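Local structure of putative transcriptional regulator (3QI7) at residues 108-119 and 130-138; 190-198 and 211-219. The protein is of unknown function but has a periplasmic-binding-protein-like fold, consistent with binding a small ligand such as a sugar, and is a putative lipoprotein or transcriptional regulator. All coordinates share one frame; numbering follows the deposited sequence. Where two conformers were deposited one is given.

In the fold
Following the chain from its N terminus, contact 1 comes first: the end of helix 101-110 and strand 115-118 meet residues 130-138, closing a loop through helix 125-131. This ties two neighbouring parallel strands of the larger mixed sheet together. The chain then runs into the three-stranded parallel sheet, where contact 2 sets strand 191-196 against helix 203-223, closing the connecting loop and the first turns of the helix. The contacts are in series, neither nested nor crossed, and each belongs to a different sheet of the periplasmic-binding-protein-like fold. Their centres lie about 42 Å apart on opposite sides of the chain's centre, and their nearest atoms are about 18 Å apart.

Contact 1 (108-119 and 130-138); sequences KEKRPEIITISA and QFVDVNLGV
Lys108 reaches from the end of its helix to the carboxylate of Asp133, its NZ lying 2.6 Å from OD2 on the syn side in a salt bridge. Lysine suits the place because its long chain, bent at chi2 (-71°), lets the same NZ also donate to the carbonyls of Pro112 and Ile114, fastening the turn that leads into strand 115-118. OD2 takes a second bond on its anti side but well out of the carboxylate plane, from Thr116 N at 2.9 Å, so a charged group and a backbone N-H share one oxygen. Thr116 in turn accepts, through OG1, from Asp133 N, 3.1 Å away and nearly straight at 170°, while a water joins OG1 to Phe131 O. This exchange fixes the start of the second strand beside the first.

Beyond it the ladder runs from Val134 N to Thr116 O and from Ser118 N to Val134 O; Leu136 N then lies 3.0 Å from Ser118 O. On one face Ile117 and Val134 lie side by side, CG1 to CB 4.1 Å, branched residues fitting a strand; helix 306-324 touches Ile117 there. On the other face Ser118 OG donates to Asn135 OD1, though their 2.5 Å separation is doubtfully short. Asn135 ND2 donates to Asn360 O and, from above the carbonyl plane, to Val132 O. Strands 115-118 and 134-137, inclined by 16° and joined through helix 125-131, form the beta-alpha-beta crossover characteristic of the parallel sheets in periplasmic-binding-protein-like folds.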
ATOM      1  N   LYS A 108     -25.180   4.552   4.425  1.00 42.00           N
ATOM      2  CA  LYS A 108     -25.916   3.845   3.387  1.00 44.46           C
ATOM      3  C   LYS A 108     -27.407   3.730   3.698  1.00 46.49           C
ATOM      4  O   LYS A 108     -28.247   3.842   2.802  1.00 44.73           O
ATOM      5  CB  LYS A 108     -25.307   2.455   3.167  1.00 44.12           C
ATOM      6  CG  LYS A 108     -24.283   2.414   2.052  1.00 48.67           C
ATOM      7  CD  LYS A 108     -24.961   2.574   0.682  1.00 47.68           C
ATOM      8  CE  LYS A 108     -24.172   1.887  -0.401  1.00 44.35           C
ATOM      9  NZ  LYS A 108     -24.180   2.644  -1.671  1.00 43.67           N
ATOM     10  N   GLU A 109     -27.740   3.524   4.968  1.00 49.21           N
ATOM     11  CA  GLU A 109     -29.157   3.526   5.367  1.00 52.82           C
ATOM     12  C   GLU A 109     -29.815   4.912   5.172  1.00 51.66           C
ATOM     13  O   GLU A 109     -30.967   4.989   4.755  1.00 49.05           O
ATOM     14  CB  GLU A 109     -29.356   2.967   6.792  1.00 55.28           C
ATOM     15  CG  GLU A 109     -29.316   3.967   7.950  1.00 62.97           C
ATOM     16  CD  GLU A 109     -29.899   3.386   9.241  1.00 73.71           C
ATOM     17  OE1 GLU A 109     -29.295   2.446   9.810  1.00 77.51           O
ATOM     18  OE2 GLU A 109     -30.959   3.879   9.688  1.00 80.07           O
ATOM     19  N   LYS A 110     -29.084   6.002   5.429  1.00 51.10           N
ATOM     20  CA  LYS A 110     -29.663   7.351   5.226  1.00 49.88           C
ATOM     21  C   LYS A 110     -29.609   7.785   3.744  1.00 48.37           C
ATOM     22  O   LYS A 110     -30.546   8.389   3.233  1.00 48.65           O
ATOM     23  CB  LYS A 110     -28.989   8.378   6.136  1.00 48.96           C
ATOM     24  N   ARG A 111     -28.514   7.455   3.058  1.00 45.18           N
ATOM     25  CA  ARG A 111     -28.292   7.858   1.673  1.00 43.40           C
ATOM     26  C   ARG A 111     -27.844   6.650   0.840  1.00 41.46           C
ATOM     27  O   ARG A 111     -26.639   6.485   0.580  1.00 37.88           O
ATOM     28  CB  ARG A 111     -27.187   8.945   1.614  1.00 42.61           C
ATOM     29  CG  ARG A 111     -27.508  10.275   2.346  1.00 48.05           C
ATOM     30  CD  ARG A 111     -28.305  11.275   1.489  1.00 45.63           C
ATOM     31  NE  ARG A 111     -27.619  11.616   0.241  1.00 42.96           N
ATOM     32  CZ  ARG A 111     -26.565  12.428   0.124  1.00 39.10           C
ATOM     33  NH1 ARG A 111     -26.026  13.017   1.188  1.00 43.79           N
ATOM     34  NH2 ARG A 111     -26.022  12.636  -1.084  1.00 35.49           N
ATOM     35  N   PRO A 112     -28.801   5.824   0.383  1.00 41.13           N
ATOM     36  CA  PRO A 112     -28.488   4.629  -0.411  1.00 40.66           C
ATOM     37  C   PRO A 112     -27.632   4.871  -1.653  1.00 38.15           C
ATOM     38  O   PRO A 112     -26.912   3.958  -2.085  1.00 36.85           O
ATOM     39  CB  PRO A 112     -29.875   4.104  -0.831  1.00 43.58           C
ATOM     40  CG  PRO A 112     -30.816   4.666   0.160  1.00 45.41           C
ATOM     41  CD  PRO A 112     -30.252   5.987   0.590  1.00 44.19           C
ATOM     42  N   GLU A 113     -27.690   6.076  -2.220  1.00 38.82           N
ATOM     43  CA  GLU A 113     -27.012   6.361  -3.495  1.00 37.75           C
ATOM     44  C   GLU A 113     -25.512   6.723  -3.368  1.00 36.04           C
ATOM     45  O   GLU A 113     -24.784   6.690  -4.360  1.00 32.59           O
ATOM     46  CB  GLU A 113     -27.773   7.447  -4.271  1.00 40.95           C
ATOM     47  CG  GLU A 113     -27.472   8.908  -3.862  1.00 42.99           C
ATOM     48  CD  GLU A 113     -28.119   9.365  -2.549  1.00 46.10           C
ATOM     49  OE1 GLU A 113     -28.736   8.562  -1.815  1.00 46.49           O
ATOM     50  OE2 GLU A 113     -27.984  10.563  -2.246  1.00 47.43           O
ATOM     51  N   ILE A 114     -25.061   7.080  -2.167  1.00 34.88           N
ATOM     52  CA  ILE A 114     -23.637   7.349  -1.944  1.00 33.81           C
ATOM     53  C   ILE A 114     -22.805   6.080  -2.200  1.00 33.25           C
ATOM     54  O   ILE A 114     -23.065   5.023  -1.637  1.00 32.91           O
ATOM     55  CB  ILE A 114     -23.357   7.916  -0.513  1.00 35.09           C
ATOM     56  CG1 ILE A 114     -23.997   9.301  -0.369  1.00 38.07           C
ATOM     57  CG2 ILE A 114     -21.848   8.000  -0.231  1.00 34.36           C
ATOM     58  CD1 ILE A 114     -23.587  10.108   0.912  1.00 41.94           C
ATOM     59  N   ILE A 115     -21.796   6.212  -3.061  1.00 31.62           N
ATOM     60  CA  ILE A 115     -20.891   5.122  -3.393  1.00 30.25           C
ATOM     61  C   ILE A 115     -19.842   5.032  -2.303  1.00 29.99           C
ATOM     62  O   ILE A 115     -19.129   6.000  -2.070  1.00 29.44           O
ATOM     63  CB  ILE A 115     -20.214   5.425  -4.715  1.00 32.85           C
ATOM     64  CG1 ILE A 115     -21.275   5.448  -5.819  1.00 33.63           C
ATOM     65  CG2 ILE A 115     -19.136   4.390  -5.029  1.00 31.08           C
ATOM     66  CD1 ILE A 115     -20.708   5.791  -7.170  1.00 37.10           C
ATOM     67  N   THR A 116     -19.758   3.897  -1.621  1.00 27.75           N
ATOM     68  CA  THR A 116     -18.749   3.709  -0.563  1.00 28.18           C
ATOM     69  C   THR A 116     -17.607   2.781  -0.984  1.00 27.10           C
ATOM     70  O   THR A 116     -17.831   1.741  -1.600  1.00 25.98           O
ATOM     71  CB  THR A 116     -19.418   3.179   0.728  1.00 28.13           C
ATOM     72  OG1 THR A 116     -20.216   2.031   0.417  1.00 27.63           O
ATOM     73  CG2 THR A 116     -20.293   4.290   1.363  1.00 25.40           C
ATOM     74  N   ILE A 117     -16.373   3.173  -0.660  1.00 25.33           N
ATOM     75  CA  ILE A 117     -15.190   2.474  -1.115  1.00 23.36           C
ATOM     76  C   ILE A 117     -14.174   2.399   0.034  1.00 23.46           C
ATOM     77  O   ILE A 117     -13.831   3.431   0.631  1.00 24.92           O
ATOM     78  CB  ILE A 117     -14.529   3.206  -2.312  1.00 24.65           C
ATOM     79  CG1 ILE A 117     -15.554   3.534  -3.398  1.00 26.76           C
ATOM     80  CG2 ILE A 117     -13.326   2.400  -2.869  1.00 22.15           C
ATOM     81  CD1 ILE A 117     -14.972   4.141  -4.627  1.00 25.96           C
ATOM     82  N   SER A 118     -13.756   1.189   0.377  1.00 22.52           N
ATOM     83  CA  SER A 118     -12.639   0.974   1.289  1.00 21.80           C
ATOM     84  C   SER A 118     -11.357   0.894   0.426  1.00 22.34           C
ATOM     85  O   SER A 118     -11.324   0.230  -0.643  1.00 20.91           O
ATOM     86  CB  SER A 118     -12.856  -0.278   2.172  1.00 24.35           C
ATOM     87  OG  SER A 118     -12.888  -1.507   1.408  1.00 21.87           O
ATOM     88  N   ALA A 119     -10.309   1.566   0.882  1.00 20.82           N
ATOM     89  CA  ALA A 119      -9.094   1.672   0.114  1.00 19.82           C
ATOM     90  C   ALA A 119      -7.809   2.014   0.922  1.00 17.92           C
ATOM     91  O   ALA A 119      -7.134   2.994   0.658  1.00 20.97           O
ATOM     92  CB  ALA A 119      -9.329   2.659  -1.016  1.00 20.13           C
ATOM     93  N   GLN A 130     -19.867  -7.315   2.360  1.00 30.05           N
ATOM     94  CA  GLN A 130     -21.316  -7.265   2.581  0.50 31.19           C
ATOM     95  C   GLN A 130     -21.805  -5.815   2.642  1.00 31.85           C
ATOM     96  O   GLN A 130     -22.828  -5.486   2.070  1.00 31.80           O
ATOM     97  CB  GLN A 130     -21.691  -8.010   3.880  0.50 31.66           C
ATOM     98  CG  GLN A 130     -23.194  -8.333   4.039  0.50 34.65           C
ATOM     99  CD  GLN A 130     -23.535  -9.036   5.359  0.50 32.82           C
ATOM    100  OE1 GLN A 130     -22.670  -9.580   6.042  0.50 29.79           O
ATOM    101  NE2 GLN A 130     -24.807  -9.021   5.711  0.50 33.15           N
ATOM    102  N   PHE A 131     -21.052  -4.948   3.326  1.00 29.20           N
ATOM    103  CA  PHE A 131     -21.609  -3.622   3.726  1.00 30.54           C
ATOM    104  C   PHE A 131     -21.027  -2.395   3.024  1.00 30.91           C
ATOM    105  O   PHE A 131     -21.564  -1.302   3.189  1.00 31.56           O
ATOM    106  CB  PHE A 131     -21.489  -3.435   5.251  1.00 29.82           C
ATOM    107  CG  PHE A 131     -22.271  -4.443   6.045  1.00 35.16           C
ATOM    108  CD1 PHE A 131     -23.644  -4.504   5.943  1.00 37.17           C
ATOM    109  CD2 PHE A 131     -21.618  -5.340   6.890  1.00 38.17           C
ATOM    110  CE1 PHE A 131     -24.369  -5.449   6.674  1.00 40.20           C
ATOM    111  CE2 PHE A 131     -22.326  -6.286   7.619  1.00 36.90           C
ATOM    112  CZ  PHE A 131     -23.704  -6.340   7.516  1.00 39.30           C
ATOM    113  N   VAL A 132     -19.944  -2.571   2.270  1.00 28.25           N
ATOM    114  CA  VAL A 132     -19.300  -1.464   1.539  1.00 26.56           C
ATOM    115  C   VAL A 132     -19.329  -1.787   0.050  1.00 26.91           C
ATOM    116  O   VAL A 132     -19.079  -2.944  -0.347  1.00 26.80           O
ATOM    117  CB  VAL A 132     -17.838  -1.246   2.045  1.00 26.98           C
ATOM    118  CG1 VAL A 132     -17.147  -0.114   1.283  1.00 21.88           C
ATOM    119  CG2 VAL A 132     -17.817  -1.002   3.578  1.00 23.11           C
ATOM    120  N   ASP A 133     -19.635  -0.798  -0.797  1.00 27.90           N
ATOM    121  CA  ASP A 133     -19.845  -1.080  -2.239  1.00 26.13           C
ATOM    122  C   ASP A 133     -18.606  -1.653  -2.986  1.00 25.30           C
ATOM    123  O   ASP A 133     -18.723  -2.653  -3.681  1.00 25.16           O
ATOM    124  CB  ASP A 133     -20.320   0.178  -2.998  1.00 26.25           C
ATOM    125  CG  ASP A 133     -21.620   0.744  -2.460  1.00 33.44           C
ATOM    126  OD1 ASP A 133     -22.492  -0.056  -2.074  1.00 39.03           O
ATOM    127  OD2 ASP A 133     -21.780   2.005  -2.435  1.00 36.57           O
ATOM    128  N   VAL A 134     -17.451  -0.974  -2.875  1.00 24.00           N
ATOM    129  CA  VAL A 134     -16.189  -1.366  -3.543  1.00 23.23           C
ATOM    130  C   VAL A 134     -15.091  -1.434  -2.497  1.00 21.55           C
ATOM    131  O   VAL A 134     -14.969  -0.540  -1.665  1.00 21.36           O
ATOM    132  CB  VAL A 134     -15.783  -0.375  -4.656  1.00 22.59           C
ATOM    133  CG1 VAL A 134     -14.488  -0.834  -5.360  1.00 20.70           C
ATOM    134  CG2 VAL A 134     -16.918  -0.223  -5.671  1.00 21.79           C
ATOM    135  N   ASN A 135     -14.360  -2.536  -2.503  1.00 19.68           N
ATOM    136  CA  ASN A 135     -13.320  -2.826  -1.523  1.00 22.63           C
ATOM    137  C   ASN A 135     -12.013  -3.198  -2.206  1.00 22.32           C
ATOM    138  O   ASN A 135     -11.964  -4.126  -2.990  1.00 22.10           O
ATOM    139  CB  ASN A 135     -13.794  -3.931  -0.584  1.00 21.27           C
ATOM    140  CG  ASN A 135     -15.068  -3.539   0.150  1.00 24.08           C
ATOM    141  OD1 ASN A 135     -15.016  -2.740   1.090  1.00 24.43           O
ATOM    142  ND2 ASN A 135     -16.225  -4.032  -0.322  1.00 24.33           N
ATOM    143  N   LEU A 136     -10.979  -2.425  -1.908  1.00 20.32           N
ATOM    144  CA  LEU A 136      -9.671  -2.562  -2.492  1.00 18.62           C
ATOM    145  C   LEU A 136      -8.682  -2.760  -1.365  1.00 21.16           C
ATOM    146  O   LEU A 136      -8.766  -2.085  -0.331  1.00 20.83           O
ATOM    147  CB  LEU A 136      -9.301  -1.285  -3.220  1.00 19.29           C
ATOM    148  CG  LEU A 136     -10.293  -0.794  -4.284  1.00 22.30           C
ATOM    149  CD1 LEU A 136      -9.847   0.622  -4.792  1.00 26.81           C
ATOM    150  CD2 LEU A 136     -10.401  -1.791  -5.408  1.00 24.13           C
ATOM    151  N   GLY A 137      -7.789  -3.729  -1.525  1.00 20.09           N
ATOM    152  CA  GLY A 137      -6.852  -4.054  -0.473  1.00 23.80           C
ATOM    153  C   GLY A 137      -5.710  -4.900  -0.981  1.00 25.01           C
ATOM    154  O   GLY A 137      -5.485  -5.032  -2.186  1.00 21.00           O
ATOM    155  N   VAL A 138      -4.977  -5.463  -0.038  1.00 27.04           N
ATOM    156  CA  VAL A 138      -3.864  -6.337  -0.345  1.00 29.18           C
ATOM    157  C   VAL A 138      -4.066  -7.671   0.352  1.00 27.97           C
ATOM    158  O   VAL A 138      -4.564  -7.720   1.473  1.00 29.16           O
ATOM    159  CB  VAL A 138      -2.534  -5.714   0.085  1.00 29.65           C
ATOM    160  CG1 VAL A 138      -2.284  -4.412  -0.687  1.00 33.18           C
ATOM    161  CG2 VAL A 138      -2.500  -5.477   1.586  1.00 38.56           C
TER
HETATM  162  O   HOH W   1     -21.441   1.261   2.982  1.00 33.81           O
HETATM  163  O   HOH W   2     -10.286  -2.626   1.918  1.00 20.60           O

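Contact 2 (190-198 and 211-219); sequences PFVQVNTPN and FLNEDIEKQ
The ring of Phe211 has its edge against the strand and one face under the proline that follows it. Pro197 CD sits over that face, 4.0 Å from the ring centroid, in a CH-pi contact for which the slightly polarised C-H bonds beside a proline nitrogen are well suited. At the rim, near the ring plane, Val194 CG1 comes to 3.7 Å from CE1. CG stands anti to the backbone N (chi1 179°), carrying the ring out from the helix to the strand. Deeper in, Thr196 turns its methyl, CG2, toward Leu212 CD2 at 3.9 Å.

The valine methyls lie against two polar groups: Val194 CG2 is 3.7 Å from Asp215 OD2 and also touches Gln219 NE2, which Val192 CG1 approaches to 3.9 Å. Those groups are paired, Gln219 NE2 donating to Asp215 OD2 at 3.1 Å and 171° across one helical turn.

Farther out, Tyr162 OH on the adjoining strand 159-164 bonds to the same Asp215 oxygen, and Lys222 NZ to Gln219 OE1. Strand 191-196, at the edge of its parallel sheet, and helix 203-223, antiparallel to it (160°), form the first half of the crossover to strand 228-231, as in alpha/beta lobes of periplasmic-binding-protein-like folds. Asp215 OD2 and the Gln219 amide have partners along the helix and on the next strand, consistent with an interface made by apolar and CH-pi packing.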
ATOM      1  N   PRO A 190      15.766 -22.202  -1.830  1.00 28.02           N
ATOM      2  CA  PRO A 190      16.013 -22.412  -0.408  1.00 29.07           C
ATOM      3  C   PRO A 190      15.481 -21.263   0.454  1.00 26.97           C
ATOM      4  O   PRO A 190      15.660 -20.105   0.134  1.00 26.59           O
ATOM      5  CB  PRO A 190      17.542 -22.530  -0.332  1.00 31.22           C
ATOM      6  CG  PRO A 190      17.933 -23.073  -1.690  1.00 33.55           C
ATOM      7  CD  PRO A 190      16.978 -22.405  -2.643  1.00 30.89           C
ATOM      8  N   PHE A 191      14.780 -21.607   1.528  1.00 27.03           N
ATOM      9  CA  PHE A 191      14.177 -20.621   2.388  1.00 26.42           C
ATOM     10  C   PHE A 191      14.775 -20.749   3.793  1.00 26.90           C
ATOM     11  O   PHE A 191      14.882 -21.848   4.318  1.00 25.93           O
ATOM     12  CB  PHE A 191      12.660 -20.813   2.416  1.00 25.14           C
ATOM     13  CG  PHE A 191      11.959 -19.910   3.365  1.00 19.84           C
ATOM     14  CD1 PHE A 191      11.655 -18.618   3.006  1.00 26.00           C
ATOM     15  CD2 PHE A 191      11.573 -20.369   4.625  1.00 26.35           C
ATOM     16  CE1 PHE A 191      10.998 -17.770   3.901  1.00 26.23           C
ATOM     17  CE2 PHE A 191      10.917 -19.546   5.506  1.00 27.49           C
ATOM     18  CZ  PHE A 191      10.630 -18.237   5.146  1.00 30.27           C
ATOM     19  N   VAL A 192      15.162 -19.614   4.378  1.00 27.75           N
ATOM     20  CA  VAL A 192      15.775 -19.578   5.701  1.00 27.71           C
ATOM     21  C   VAL A 192      14.980 -18.642   6.586  1.00 28.31           C
ATOM     22  O   VAL A 192      14.924 -17.445   6.318  1.00 26.72           O
ATOM     23  CB  VAL A 192      17.232 -19.079   5.616  1.00 27.93           C
ATOM     24  CG1 VAL A 192      17.898 -19.107   7.015  1.00 30.81           C
ATOM     25  CG2 VAL A 192      18.016 -19.922   4.567  1.00 30.66           C
ATOM     26  N   GLN A 193      14.346 -19.161   7.644  1.00 27.25           N
ATOM     27  CA  GLN A 193      13.632 -18.272   8.582  1.00 27.36           C
ATOM     28  C   GLN A 193      14.489 -17.992   9.808  1.00 27.73           C
ATOM     29  O   GLN A 193      14.963 -18.916  10.463  1.00 28.36           O
ATOM     30  CB  GLN A 193      12.274 -18.855   9.001  1.00 26.42           C
ATOM     31  CG  GLN A 193      11.633 -18.111  10.145  1.00 30.61           C
ATOM     32  CD  GLN A 193      10.325 -18.714  10.538  1.00 31.96           C
ATOM     33  OE1 GLN A 193       9.807 -19.561   9.832  1.00 34.38           O
ATOM     34  NE2 GLN A 193       9.802 -18.313  11.692  1.00 35.19           N
ATOM     35  N   VAL A 194      14.686 -16.710  10.100  1.00 25.63           N
ATOM     36  CA  VAL A 194      15.515 -16.279  11.213  1.00 26.94           C
ATOM     37  C   VAL A 194      14.720 -15.367  12.129  1.00 28.75           C
ATOM     38  O   VAL A 194      14.192 -14.315  11.693  1.00 26.14           O
ATOM     39  CB  VAL A 194      16.768 -15.561  10.731  1.00 26.25           C
ATOM     40  CG1 VAL A 194      17.695 -15.197  11.947  1.00 26.57           C
ATOM     41  CG2 VAL A 194      17.508 -16.421   9.735  1.00 28.25           C
ATOM     42  N   ASN A 195      14.636 -15.790  13.396  1.00 29.89           N
ATOM     43  CA  ASN A 195      14.007 -15.018  14.463  1.00 30.82           C
ATOM     44  C   ASN A 195      14.927 -13.929  15.004  1.00 30.48           C
ATOM     45  O   ASN A 195      16.030 -14.202  15.530  1.00 33.09           O
ATOM     46  CB  ASN A 195      13.550 -15.917  15.625  1.00 32.55           C
ATOM     47  CG  ASN A 195      12.327 -16.807  15.276  1.00 38.48           C
ATOM     48  OD1 ASN A 195      11.724 -16.719  14.193  1.00 44.67           O
ATOM     49  ND2 ASN A 195      11.972 -17.687  16.223  1.00 48.84           N
ATOM     50  N   THR A 196      14.443 -12.702  14.868  1.00 29.49           N
ATOM     51  CA  THR A 196      15.089 -11.498  15.385  1.00 31.64           C
ATOM     52  C   THR A 196      14.567 -11.202  16.818  1.00 31.73           C
ATOM     53  O   THR A 196      13.443 -11.609  17.164  1.00 29.35           O
ATOM     54  CB  THR A 196      14.792 -10.270  14.483  1.00 28.04           C
ATOM     55  OG1 THR A 196      13.377 -10.060  14.385  1.00 29.67           O
ATOM     56  CG2 THR A 196      15.328 -10.475  13.082  1.00 30.11           C
ATOM     57  N   PRO A 197      15.370 -10.499  17.636  1.00 32.53           N
ATOM     58  CA  PRO A 197      14.929 -10.129  18.994  1.00 35.29           C
ATOM     59  C   PRO A 197      13.650  -9.278  18.994  1.00 33.10           C
ATOM     60  O   PRO A 197      13.500  -8.364  18.177  1.00 30.30           O
ATOM     61  CB  PRO A 197      16.111  -9.317  19.552  1.00 36.50           C
ATOM     62  CG  PRO A 197      17.297  -9.771  18.766  1.00 37.41           C
ATOM     63  CD  PRO A 197      16.773 -10.116  17.384  1.00 31.72           C
ATOM     64  N   ASN A 198      12.748  -9.596  19.915  1.00 32.88           N
ATOM     65  CA  ASN A 198      11.559  -8.802  20.150  1.00 35.40           C
ATOM     66  C   ASN A 198      11.926  -7.384  20.520  1.00 35.00           C
ATOM     67  O   ASN A 198      12.863  -7.160  21.280  1.00 34.52           O
ATOM     68  CB  ASN A 198      10.712  -9.391  21.289  1.00 36.88           C
ATOM     69  CG  ASN A 198       9.951 -10.616  20.872  1.00 37.70           C
ATOM     70  OD1 ASN A 198       9.589 -10.780  19.718  1.00 40.02           O
ATOM     71  ND2 ASN A 198       9.673 -11.472  21.825  1.00 37.60           N
ATOM     72  N   PHE A 211      22.086  -7.709  15.582  1.00 30.84           N
ATOM     73  CA  PHE A 211      21.716  -9.071  15.254  1.00 29.22           C
ATOM     74  C   PHE A 211      21.650  -9.246  13.721  1.00 28.56           C
ATOM     75  O   PHE A 211      22.225 -10.222  13.151  1.00 29.05           O
ATOM     76  CB  PHE A 211      20.375  -9.439  15.902  1.00 30.67           C
ATOM     77  CG  PHE A 211      19.915 -10.833  15.571  1.00 31.83           C
ATOM     78  CD1 PHE A 211      19.192 -11.078  14.415  1.00 31.22           C
ATOM     79  CD2 PHE A 211      20.237 -11.911  16.406  1.00 33.88           C
ATOM     80  CE1 PHE A 211      18.789 -12.362  14.095  1.00 30.46           C
ATOM     81  CE2 PHE A 211      19.831 -13.198  16.087  1.00 31.26           C
ATOM     82  CZ  PHE A 211      19.125 -13.428  14.936  1.00 27.58           C
ATOM     83  N   LEU A 212      20.937  -8.333  13.070  1.00 27.45           N
ATOM     84  CA  LEU A 212      20.766  -8.407  11.617  1.00 28.27           C
ATOM     85  C   LEU A 212      22.098  -8.319  10.886  1.00 26.99           C
ATOM     86  O   LEU A 212      22.382  -9.158  10.017  1.00 29.17           O
ATOM     87  CB  LEU A 212      19.786  -7.379  11.082  1.00 27.71           C
ATOM     88  CG  LEU A 212      18.302  -7.591  11.359  1.00 30.58           C
ATOM     89  CD1 LEU A 212      17.574  -6.273  11.060  1.00 25.00           C
ATOM     90  CD2 LEU A 212      17.727  -8.755  10.534  1.00 24.71           C
ATOM     91  N   ASN A 213      22.928  -7.351  11.255  1.00 26.97           N
ATOM     92  CA  ASN A 213      24.207  -7.205  10.600  1.00 24.95           C
ATOM     93  C   ASN A 213      25.053  -8.465  10.674  1.00 26.81           C
ATOM     94  O   ASN A 213      25.632  -8.902   9.658  1.00 27.64           O
ATOM     95  CB  ASN A 213      24.937  -5.955  11.100  1.00 28.66           C
ATOM     96  CG  ASN A 213      24.345  -4.680  10.498  1.00 27.33           C
ATOM     97  OD1 ASN A 213      24.002  -4.656   9.313  1.00 31.57           O
ATOM     98  ND2 ASN A 213      24.213  -3.633  11.304  1.00 29.95           N
ATOM     99  N   GLU A 214      25.113  -9.069  11.857  1.00 28.80           N
ATOM    100  CA  GLU A 214      25.914 -10.275  12.021  0.50 30.43           C
ATOM    101  C   GLU A 214      25.309 -11.461  11.283  1.00 29.64           C
ATOM    102  O   GLU A 214      26.039 -12.208  10.641  1.00 33.08           O
ATOM    103  CB  GLU A 214      26.140 -10.596  13.495  0.50 32.55           C
ATOM    104  CG  GLU A 214      26.935  -9.525  14.194  0.50 30.52           C
ATOM    105  CD  GLU A 214      28.310  -9.304  13.575  0.50 35.14           C
ATOM    106  OE1 GLU A 214      29.024 -10.306  13.325  0.50 28.62           O
ATOM    107  OE2 GLU A 214      28.668  -8.126  13.343  0.50 33.00           O
ATOM    108  N   ASP A 215      23.986 -11.611  11.319  1.00 26.95           N
ATOM    109  CA  ASP A 215      23.348 -12.762  10.666  1.00 25.93           C
ATOM    110  C   ASP A 215      23.455 -12.697   9.121  1.00 26.93           C
ATOM    111  O   ASP A 215      23.798 -13.697   8.450  1.00 27.82           O
ATOM    112  CB  ASP A 215      21.907 -12.904  11.089  1.00 25.94           C
ATOM    113  CG  ASP A 215      21.364 -14.293  10.774  1.00 27.87           C
ATOM    114  OD1 ASP A 215      21.707 -15.230  11.536  1.00 32.51           O
ATOM    115  OD2 ASP A 215      20.659 -14.444   9.750  1.00 25.87           O
ATOM    116  N   ILE A 216      23.195 -11.510   8.579  1.00 24.21           N
ATOM    117  CA  ILE A 216      23.328 -11.271   7.137  1.00 25.30           C
ATOM    118  C   ILE A 216      24.724 -11.618   6.657  1.00 25.76           C
ATOM    119  O   ILE A 216      24.867 -12.365   5.698  1.00 25.71           O
ATOM    120  CB  ILE A 216      22.925  -9.821   6.757  1.00 24.39           C
ATOM    121  CG1 ILE A 216      21.420  -9.623   7.008  1.00 29.70           C
ATOM    122  CG2 ILE A 216      23.273  -9.519   5.282  1.00 24.79           C
ATOM    123  CD1 ILE A 216      20.965  -8.208   6.983  1.00 28.08           C
ATOM    124  N   GLU A 217      25.762 -11.116   7.320  1.00 26.92           N
ATOM    125  CA  GLU A 217      27.113 -11.563   6.984  1.00 29.36           C
ATOM    126  C   GLU A 217      27.239 -13.095   6.921  1.00 30.82           C
ATOM    127  O   GLU A 217      27.844 -13.647   6.003  1.00 30.77           O
ATOM    128  CB  GLU A 217      28.137 -11.001   7.982  1.00 29.57           C
ATOM    129  CG  GLU A 217      28.296  -9.496   7.844  1.00 33.35           C
ATOM    130  CD  GLU A 217      29.297  -8.936   8.831  1.00 46.22           C
ATOM    131  OE1 GLU A 217      30.234  -9.680   9.203  1.00 45.91           O
ATOM    132  OE2 GLU A 217      29.135  -7.755   9.216  1.00 48.55           O
ATOM    133  N   LYS A 218      26.624 -13.776   7.884  1.00 32.30           N
ATOM    134  CA  LYS A 218      26.667 -15.238   7.942  1.00 33.03           C
ATOM    135  C   LYS A 218      26.000 -15.897   6.757  1.00 29.91           C
ATOM    136  O   LYS A 218      26.510 -16.899   6.213  1.00 28.15           O
ATOM    137  CB  LYS A 218      26.075 -15.754   9.273  1.00 34.46           C
ATOM    138  CG  LYS A 218      26.985 -15.430  10.456  1.00 41.19           C
ATOM    139  CD  LYS A 218      26.720 -16.300  11.682  1.00 45.14           C
ATOM    140  CE  LYS A 218      25.475 -15.875  12.449  1.00 41.38           C
ATOM    141  NZ  LYS A 218      25.514 -16.451  13.827  1.00 39.42           N
ATOM    142  N   GLN A 219      24.857 -15.339   6.356  1.00 29.43           N
ATOM    143  CA  GLN A 219      24.071 -15.905   5.279  1.00 28.01           C
ATOM    144  C   GLN A 219      24.785 -15.744   3.935  1.00 29.62           C
ATOM    145  O   GLN A 219      24.743 -16.654   3.098  1.00 32.29           O
ATOM    146  CB  GLN A 219      22.653 -15.306   5.244  1.00 28.20           C
ATOM    147  CG  GLN A 219      21.839 -15.456   6.563  1.00 26.73           C
ATOM    148  CD  GLN A 219      21.547 -16.882   6.977  1.00 27.70           C
ATOM    149  OE1 GLN A 219      21.750 -17.818   6.207  1.00 29.78           O
ATOM    150  NE2 GLN A 219      21.038 -17.051   8.208  1.00 26.29           N
TER